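Local structure of D-galactonate dehydratase family member Dd703_0947 (4IHC) at residues L268-D273 against F371-Y376; D281-L286 against K307-N312. The protein dehydrates D-mannonate and D-gluconate at low rates to 2-dehydro-3-deoxy-D-gluconate, using magnesium, although neither sugar acid appears to be its physiological substrate. All coordinates share one frame; numbering follows the deposited sequence.

How the contacts relate
Both contacts belong to the enolase-type barrel of the chain, one inside it and the other on its outer layer. Contact 1 spans the interior between strands 270-272 and 374-375, the fourth and eighth of the barrel, and carries metal and probable substrate ligands at the C-terminal ends of the strands. Contact 2 pairs helices 283-289 and 303-311, which follow the fourth and fifth strands. It is therefore nested in sequence within the loop that contact 1 closes. The centres lie 18 Å apart and the nearest atoms about 6 Å, without touching. Strand 294-296 pairs with 270-272, and Leu283 and Leu286 of contact 2 pack on it.

Contact 1 of 2, residues L268-D273 against F371-Y376; sequences LFYLED and FGIQEY. With MG (magnesium ion), chain I.
Phe269 and Tyr270 both reach Ile373 across the barrel interior, and the join is apolar. The CG2 methyl of Ile373 is the shared point: it lies 3.7 Å from Phe269 CE2 and 3.8 Å from Tyr270 CE2, meeting each ring at a slant. With CG1 of Ile373 turned anti to the backbone N (chi1 -163°), it is the CG2 branch that faces the notch between the two CE2 atoms. Beside it, the carbonyl O of Gly372 comes near the plane of the Phe269 ring at its edge, 4.0 Å from CZ. Tyr173 and Tyr317 add further rings around Phe269, and the hydroxyl of Tyr270 is hydrogen-bonded to that of Tyr148.

The two segments lie on the fourth and eighth strands of the modified TIM barrel of the enolase superfamily, with the apolar layer inside, on the N-terminal side of the metal site.

Polar and metal contacts take over towards the C-terminal ends of the strands. The extended chain of Glu272 carries OE2 to the magnesium ion at 1.9 Å, where Asp246 and Glu298 supply the other carboxylate ligands. Water 1, 2.0 Å from the magnesium, donates to Asp273 OD2 at 2.6 Å, so Asp273 acts from the second shell. Glu375, probably a substrate ligand, does not touch Glu272, but Arg319 links the two, with a salt bridge to Glu375 and a hydrogen bond to Glu272 OE2.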
loop_
_atom_site.group_PDB
_atom_site.type_symbol
_atom_site.label_atom_id
_atom_site.label_comp_id
_atom_site.label_asym_id
_atom_site.label_seq_id
_atom_site.Cartn_x
_atom_site.Cartn_y
_atom_site.Cartn_z
ATOM N N LEU A 268 21.907 -0.655 -22.303
ATOM C CA LEU A 268 20.968 -0.526 -23.407
ATOM C C LEU A 268 20.222 0.786 -23.327
ATOM O O LEU A 268 20.008 1.328 -22.254
ATOM C CB LEU A 268 19.957 -1.686 -23.452
ATOM C CG LEU A 268 20.491 -3.126 -23.453
ATOM C CD1 LEU A 268 19.423 -4.102 -23.922
ATOM C CD2 LEU A 268 21.743 -3.316 -24.277
ATOM N N PHE A 269 19.835 1.296 -24.493
ATOM C CA PHE A 269 18.939 2.437 -24.575
ATOM C C PHE A 269 17.559 2.016 -24.055
ATOM O O PHE A 269 16.903 2.759 -23.292
ATOM C CB PHE A 269 18.860 2.926 -26.021
ATOM C CG PHE A 269 18.032 4.156 -26.185
ATOM C CD1 PHE A 269 18.561 5.407 -25.891
ATOM C CD2 PHE A 269 16.725 4.071 -26.636
ATOM C CE1 PHE A 269 17.782 6.547 -26.029
ATOM C CE2 PHE A 269 15.945 5.208 -26.757
ATOM C CZ PHE A 269 16.489 6.447 -26.482
ATOM N N TYR A 270 17.103 0.848 -24.513
ATOM C CA TYR A 270 16.018 0.145 -23.831
ATOM C C TYR A 270 15.878 -1.332 -24.163
ATOM O O TYR A 270 16.199 -1.765 -25.255
ATOM C CB TYR A 270 14.677 0.853 -23.978
ATOM C CG TYR A 270 14.063 1.019 -25.367
ATOM C CD1 TYR A 270 13.722 -0.075 -26.164
ATOM C CD2 TYR A 270 13.710 2.294 -25.830
ATOM C CE1 TYR A 270 13.110 0.097 -27.426
ATOM C CE2 TYR A 270 13.085 2.467 -27.056
ATOM C CZ TYR A 270 12.784 1.369 -27.850
ATOM O OH TYR A 270 12.156 1.580 -29.059
ATOM N N LEU A 271 15.404 -2.090 -23.181
ATOM C CA LEU A 271 15.013 -3.470 -23.356
ATOM C C LEU A 271 13.492 -3.518 -23.584
ATOM O O LEU A 271 12.730 -3.053 -22.737
ATOM C CB LEU A 271 15.406 -4.258 -22.109
ATOM C CG LEU A 271 15.114 -5.776 -22.088
ATOM C CD1 LEU A 271 15.878 -6.482 -23.188
ATOM C CD2 LEU A 271 15.486 -6.381 -20.740
ATOM N N GLU A 272 13.070 -4.072 -24.718
ATOM C CA GLU A 272 11.702 -3.937 -25.180
ATOM C C GLU A 272 10.862 -5.185 -24.929
ATOM O O GLU A 272 11.343 -6.306 -25.108
ATOM C CB GLU A 272 11.707 -3.609 -26.681
ATOM C CG GLU A 272 10.357 -3.730 -27.341
ATOM C CD GLU A 272 10.392 -3.319 -28.794
ATOM O OE1 GLU A 272 11.341 -2.602 -29.179
ATOM O OE2 GLU A 272 9.466 -3.703 -29.546
ATOM N N ASP A 273 9.605 -4.981 -24.535
ATOM C CA ASP A 273 8.654 -6.089 -24.331
ATOM C C ASP A 273 9.204 -7.270 -23.495
ATOM O O ASP A 273 9.165 -8.405 -23.926
ATOM C CB ASP A 273 8.072 -6.561 -25.680
ATOM C CG ASP A 273 7.051 -5.553 -26.286
ATOM O OD1 ASP A 273 6.835 -4.461 -25.704
ATOM O OD2 ASP A 273 6.474 -5.839 -27.368
ATOM N N PHE A 371 9.546 13.209 -26.601
ATOM C CA PHE A 371 9.964 12.265 -27.639
ATOM C C PHE A 371 11.194 11.494 -27.171
ATOM O O PHE A 371 12.123 12.079 -26.637
ATOM C CB PHE A 371 10.336 13.029 -28.944
ATOM C CG PHE A 371 11.147 12.203 -29.924
ATOM C CD1 PHE A 371 10.531 11.288 -30.759
ATOM C CD2 PHE A 371 12.537 12.334 -29.986
ATOM C CE1 PHE A 371 11.274 10.510 -31.664
ATOM C CE2 PHE A 371 13.291 11.569 -30.894
ATOM C CZ PHE A 371 12.650 10.656 -31.742
ATOM N N GLY A 372 11.194 10.184 -27.353
ATOM C CA GLY A 372 12.375 9.377 -27.027
ATOM C C GLY A 372 13.190 8.926 -28.231
ATOM O O GLY A 372 14.351 9.279 -28.373
ATOM N N ILE A 373 12.599 8.102 -29.082
ATOM C CA ILE A 373 13.282 7.654 -30.274
ATOM C C ILE A 373 12.263 7.246 -31.342
ATOM O O ILE A 373 11.068 7.013 -31.050
ATOM C CB ILE A 373 14.299 6.504 -29.968
ATOM C CG1 ILE A 373 15.281 6.353 -31.121
ATOM C CG2 ILE A 373 13.598 5.187 -29.651
ATOM C CD1 ILE A 373 16.261 7.519 -31.235
ATOM N N GLN A 374 12.698 7.235 -32.598
ATOM C CA GLN A 374 11.813 6.744 -33.672
ATOM C C GLN A 374 12.413 5.594 -34.444
ATOM O O GLN A 374 13.327 5.756 -35.238
ATOM C CB GLN A 374 11.361 7.852 -34.629
ATOM C CG GLN A 374 10.298 7.408 -35.654
ATOM C CD GLN A 374 9.018 6.846 -35.015
ATOM O OE1 GLN A 374 8.708 5.647 -35.144
ATOM N NE2 GLN A 374 8.259 7.708 -34.347
ATOM N N GLU A 375 11.876 4.413 -34.205
ATOM C CA GLU A 375 12.200 3.271 -35.025
ATOM C C GLU A 375 11.825 3.543 -36.471
ATOM O O GLU A 375 10.762 4.083 -36.762
ATOM C CB GLU A 375 11.441 2.038 -34.518
ATOM C CG GLU A 375 11.612 0.776 -35.340
ATOM C CD GLU A 375 10.807 -0.370 -34.732
ATOM O OE1 GLU A 375 9.701 -0.132 -34.166
ATOM O OE2 GLU A 375 11.286 -1.511 -34.779
ATOM N N TYR A 376 12.703 3.149 -37.381
ATOM C CA TYR A 376 12.489 3.410 -38.796
ATOM C C TYR A 376 12.856 2.186 -39.625
ATOM O O TYR A 376 13.906 1.580 -39.421
ATOM C CB TYR A 376 13.310 4.609 -39.252
ATOM C CG TYR A 376 12.956 4.984 -40.653
ATOM C CD1 TYR A 376 11.669 5.477 -40.964
ATOM C CD2 TYR A 376 13.864 4.823 -41.682
ATOM C CE1 TYR A 376 11.336 5.801 -42.267
ATOM C CE2 TYR A 376 13.537 5.132 -42.983
ATOM C CZ TYR A 376 12.276 5.622 -43.274
ATOM O OH TYR A 376 11.966 5.928 -44.580
HETATM MG MG MG I . 9.032 -5.094 -30.762
HETATM O O HOH W 1 8.215 -6.170 -29.269
HETATM O O HOH W 2 8.546 -6.365 -32.020
#

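Contact 2 of 2, residues D281-L286 against K307-N312; sequences DWLRML and KPLIDN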
loop_
_atom_site.group_PDB
_atom_site.type_symbol
_atom_site.label_atom_id
_atom_site.label_comp_id
_atom_site.label_asym_id
_atom_site.label_seq_id
_atom_site.Cartn_x
_atom_site.Cartn_y
_atom_site.Cartn_z
ATOM N N ASP A 281 1.505 -7.125 -14.857
ATOM C CA ASP A 281 1.627 -6.981 -13.414
ATOM C C ASP A 281 3.021 -7.400 -12.923
ATOM O O ASP A 281 3.460 -6.999 -11.838
ATOM C CB ASP A 281 0.509 -7.734 -12.669
ATOM C CG ASP A 281 -0.205 -6.844 -11.639
ATOM O OD1 ASP A 281 0.449 -6.364 -10.672
ATOM O OD2 ASP A 281 -1.421 -6.602 -11.818
ATOM N N TRP A 282 3.740 -8.171 -13.732
ATOM C CA TRP A 282 5.085 -8.632 -13.339
ATOM C C TRP A 282 6.120 -7.523 -13.398
ATOM O O TRP A 282 7.232 -7.698 -12.928
ATOM C CB TRP A 282 5.528 -9.790 -14.232
ATOM C CG TRP A 282 4.921 -11.124 -13.830
ATOM C CD1 TRP A 282 3.740 -11.639 -14.255
ATOM C CD2 TRP A 282 5.510 -12.114 -12.970
ATOM N NE1 TRP A 282 3.519 -12.873 -13.688
ATOM C CE2 TRP A 282 4.607 -13.204 -12.915
ATOM C CE3 TRP A 282 6.723 -12.189 -12.246
ATOM C CZ2 TRP A 282 4.852 -14.342 -12.141
ATOM C CZ3 TRP A 282 6.976 -13.336 -11.480
ATOM C CH2 TRP A 282 6.039 -14.392 -11.432
ATOM N N LEU A 283 5.762 -6.384 -13.992
ATOM C CA LEU A 283 6.707 -5.284 -14.087
ATOM C C LEU A 283 6.920 -4.629 -12.730
ATOM O O LEU A 283 7.929 -3.969 -12.514
ATOM C CB LEU A 283 6.301 -4.259 -15.159
ATOM C CG LEU A 283 6.494 -4.832 -16.570
ATOM C CD1 LEU A 283 5.797 -3.993 -17.612
ATOM C CD2 LEU A 283 7.984 -4.929 -16.879
ATOM N N ARG A 284 5.988 -4.805 -11.805
ATOM C CA ARG A 284 6.218 -4.254 -10.475
ATOM C C ARG A 284 7.454 -4.902 -9.886
ATOM O O ARG A 284 8.308 -4.219 -9.320
ATOM C CB ARG A 284 5.031 -4.481 -9.555
ATOM C CG ARG A 284 3.818 -3.666 -9.976
ATOM C CD ARG A 284 2.626 -3.849 -9.050
ATOM N NE ARG A 284 1.499 -3.049 -9.523
ATOM C CZ ARG A 284 1.467 -1.718 -9.489
ATOM N NH1 ARG A 284 2.505 -1.042 -9.000
ATOM N NH2 ARG A 284 0.402 -1.063 -9.945
ATOM N N MET A 285 7.585 -6.218 -10.061
ATOM C CA MET A 285 8.738 -6.913 -9.496
ATOM C C MET A 285 10.019 -6.561 -10.271
ATOM O O MET A 285 11.066 -6.327 -9.691
ATOM C CB MET A 285 8.492 -8.436 -9.472
ATOM C CG MET A 285 9.720 -9.267 -9.064
ATOM S SD MET A 285 9.499 -11.090 -9.202
ATOM C CE MET A 285 11.121 -11.599 -8.612
ATOM N N LEU A 286 9.933 -6.478 -11.586
ATOM C CA LEU A 286 11.134 -6.217 -12.366
ATOM C C LEU A 286 11.692 -4.823 -12.007
ATOM O O LEU A 286 12.921 -4.637 -11.919
ATOM C CB LEU A 286 10.860 -6.394 -13.885
ATOM C CG LEU A 286 11.904 -6.007 -14.938
ATOM C CD1 LEU A 286 11.566 -6.615 -16.303
ATOM C CD2 LEU A 286 12.033 -4.496 -15.067
ATOM N N LYS A 307 -2.222 2.594 -18.743
ATOM C CA LYS A 307 -2.377 3.613 -17.693
ATOM C C LYS A 307 -1.710 3.187 -16.375
ATOM O O LYS A 307 -0.973 3.972 -15.768
ATOM C CB LYS A 307 -3.847 4.021 -17.490
ATOM C CG LYS A 307 -4.056 5.329 -16.728
ATOM C CD LYS A 307 -5.527 5.595 -16.466
ATOM C CE LYS A 307 -5.700 6.785 -15.529
ATOM N NZ LYS A 307 -4.781 6.733 -14.347
ATOM N N PRO A 308 -1.947 1.951 -15.928
ATOM C CA PRO A 308 -1.235 1.551 -14.700
ATOM C C PRO A 308 0.302 1.493 -14.850
ATOM O O PRO A 308 1.025 1.692 -13.878
ATOM C CB PRO A 308 -1.799 0.151 -14.392
ATOM C CG PRO A 308 -3.084 0.071 -15.185
ATOM C CD PRO A 308 -2.870 0.905 -16.410
ATOM N N LEU A 309 0.808 1.214 -16.043
ATOM C CA LEU A 309 2.250 1.127 -16.203
ATOM C C LEU A 309 2.920 2.499 -16.043
ATOM O O LEU A 309 3.951 2.663 -15.373
ATOM C CB LEU A 309 2.579 0.584 -17.594
ATOM C CG LEU A 309 2.295 -0.907 -17.781
ATOM C CD1 LEU A 309 2.992 -1.429 -19.018
ATOM C CD2 LEU A 309 2.675 -1.712 -16.558
ATOM N N ILE A 310 2.327 3.474 -16.703
ATOM C CA ILE A 310 2.840 4.826 -16.753
ATOM C C ILE A 310 2.602 5.504 -15.400
ATOM O O ILE A 310 3.475 6.188 -14.880
ATOM C CB ILE A 310 2.173 5.578 -17.937
ATOM C CG1 ILE A 310 2.713 4.997 -19.248
ATOM C CG2 ILE A 310 2.413 7.076 -17.890
ATOM C CD1 ILE A 310 2.022 5.485 -20.493
ATOM N N ASP A 311 1.437 5.304 -14.815
ATOM C CA ASP A 311 1.151 5.906 -13.515
ATOM C C ASP A 311 2.218 5.501 -12.499
ATOM O O ASP A 311 2.680 6.307 -11.694
ATOM C CB ASP A 311 -0.210 5.418 -12.999
ATOM C CG ASP A 311 -1.393 6.248 -13.517
ATOM O OD1 ASP A 311 -1.233 7.430 -13.920
ATOM O OD2 ASP A 311 -2.509 5.706 -13.495
ATOM N N ASN A 312 2.602 4.235 -12.546
ATOM C CA ASN A 312 3.520 3.681 -11.588
ATOM C C ASN A 312 4.982 3.672 -12.023
ATOM O O ASN A 312 5.805 3.040 -11.359
ATOM C CB ASN A 312 3.050 2.265 -11.210
ATOM C CG ASN A 312 1.801 2.291 -10.353
ATOM O OD1 ASN A 312 1.896 2.495 -9.153
ATOM N ND2 ASN A 312 0.620 2.130 -10.973
#
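The carbonyl oxygen of Pro308 is gripped twice by Asn312, the residue that meets Arg284 across the contact. Asn312 ND2 donates to Pro308 O at 3.0 Å in a nearly straight bond (166°) that lies in the carbonyl plane on a lone pair, and the Asn312 backbone N bonds to the same oxygen at 3.3 Å. Asn312 is the first residue to leave the helical conformation, so its amide closes the last turn of helix 303-311. The ND2 bond fixes the rotation of the amide, which is presented to Arg284 with its plane 82° from that of the guanidinium; the backbone bond merely shares the acceptor.

Arg284 comes across Asn312 at a slant. Its chain is extended from CG to NE, and the NH1/NH2 edge of the guanidinium stands over the face of the Asn312 amide, an edge-to-face approach. NH2 and Asn312 ND2, 3.4 Å apart, are both donors and do not bond. On its own segment the guanidinium has Asp281 OD1 at its edge, a long salt bridge of 3.7 Å from NE.

Helices 283-289 and 303-311 are successive outer helices of the barrel, following its fourth and fifth strands. Deeper between them, Leu283 and Leu309 cross at about a right angle, with CD1 of Leu283 4.0 Å from CD2 of Leu309. Met296 on strand 294-296 packs against Leu283, while Phe300 and Leu314 border Leu309.

On the side of helix 303-311 that meets Tyr337 of helix 328-340, Lys307 NZ forms a salt bridge with Asp311 OD2 at 2.6 Å, donating to its syn lone pair, and Tyr337 hydrogen-bonds both side chains. A neighbouring subunit contributes Asn341, whose OD1 bonds to Lys307 NZ.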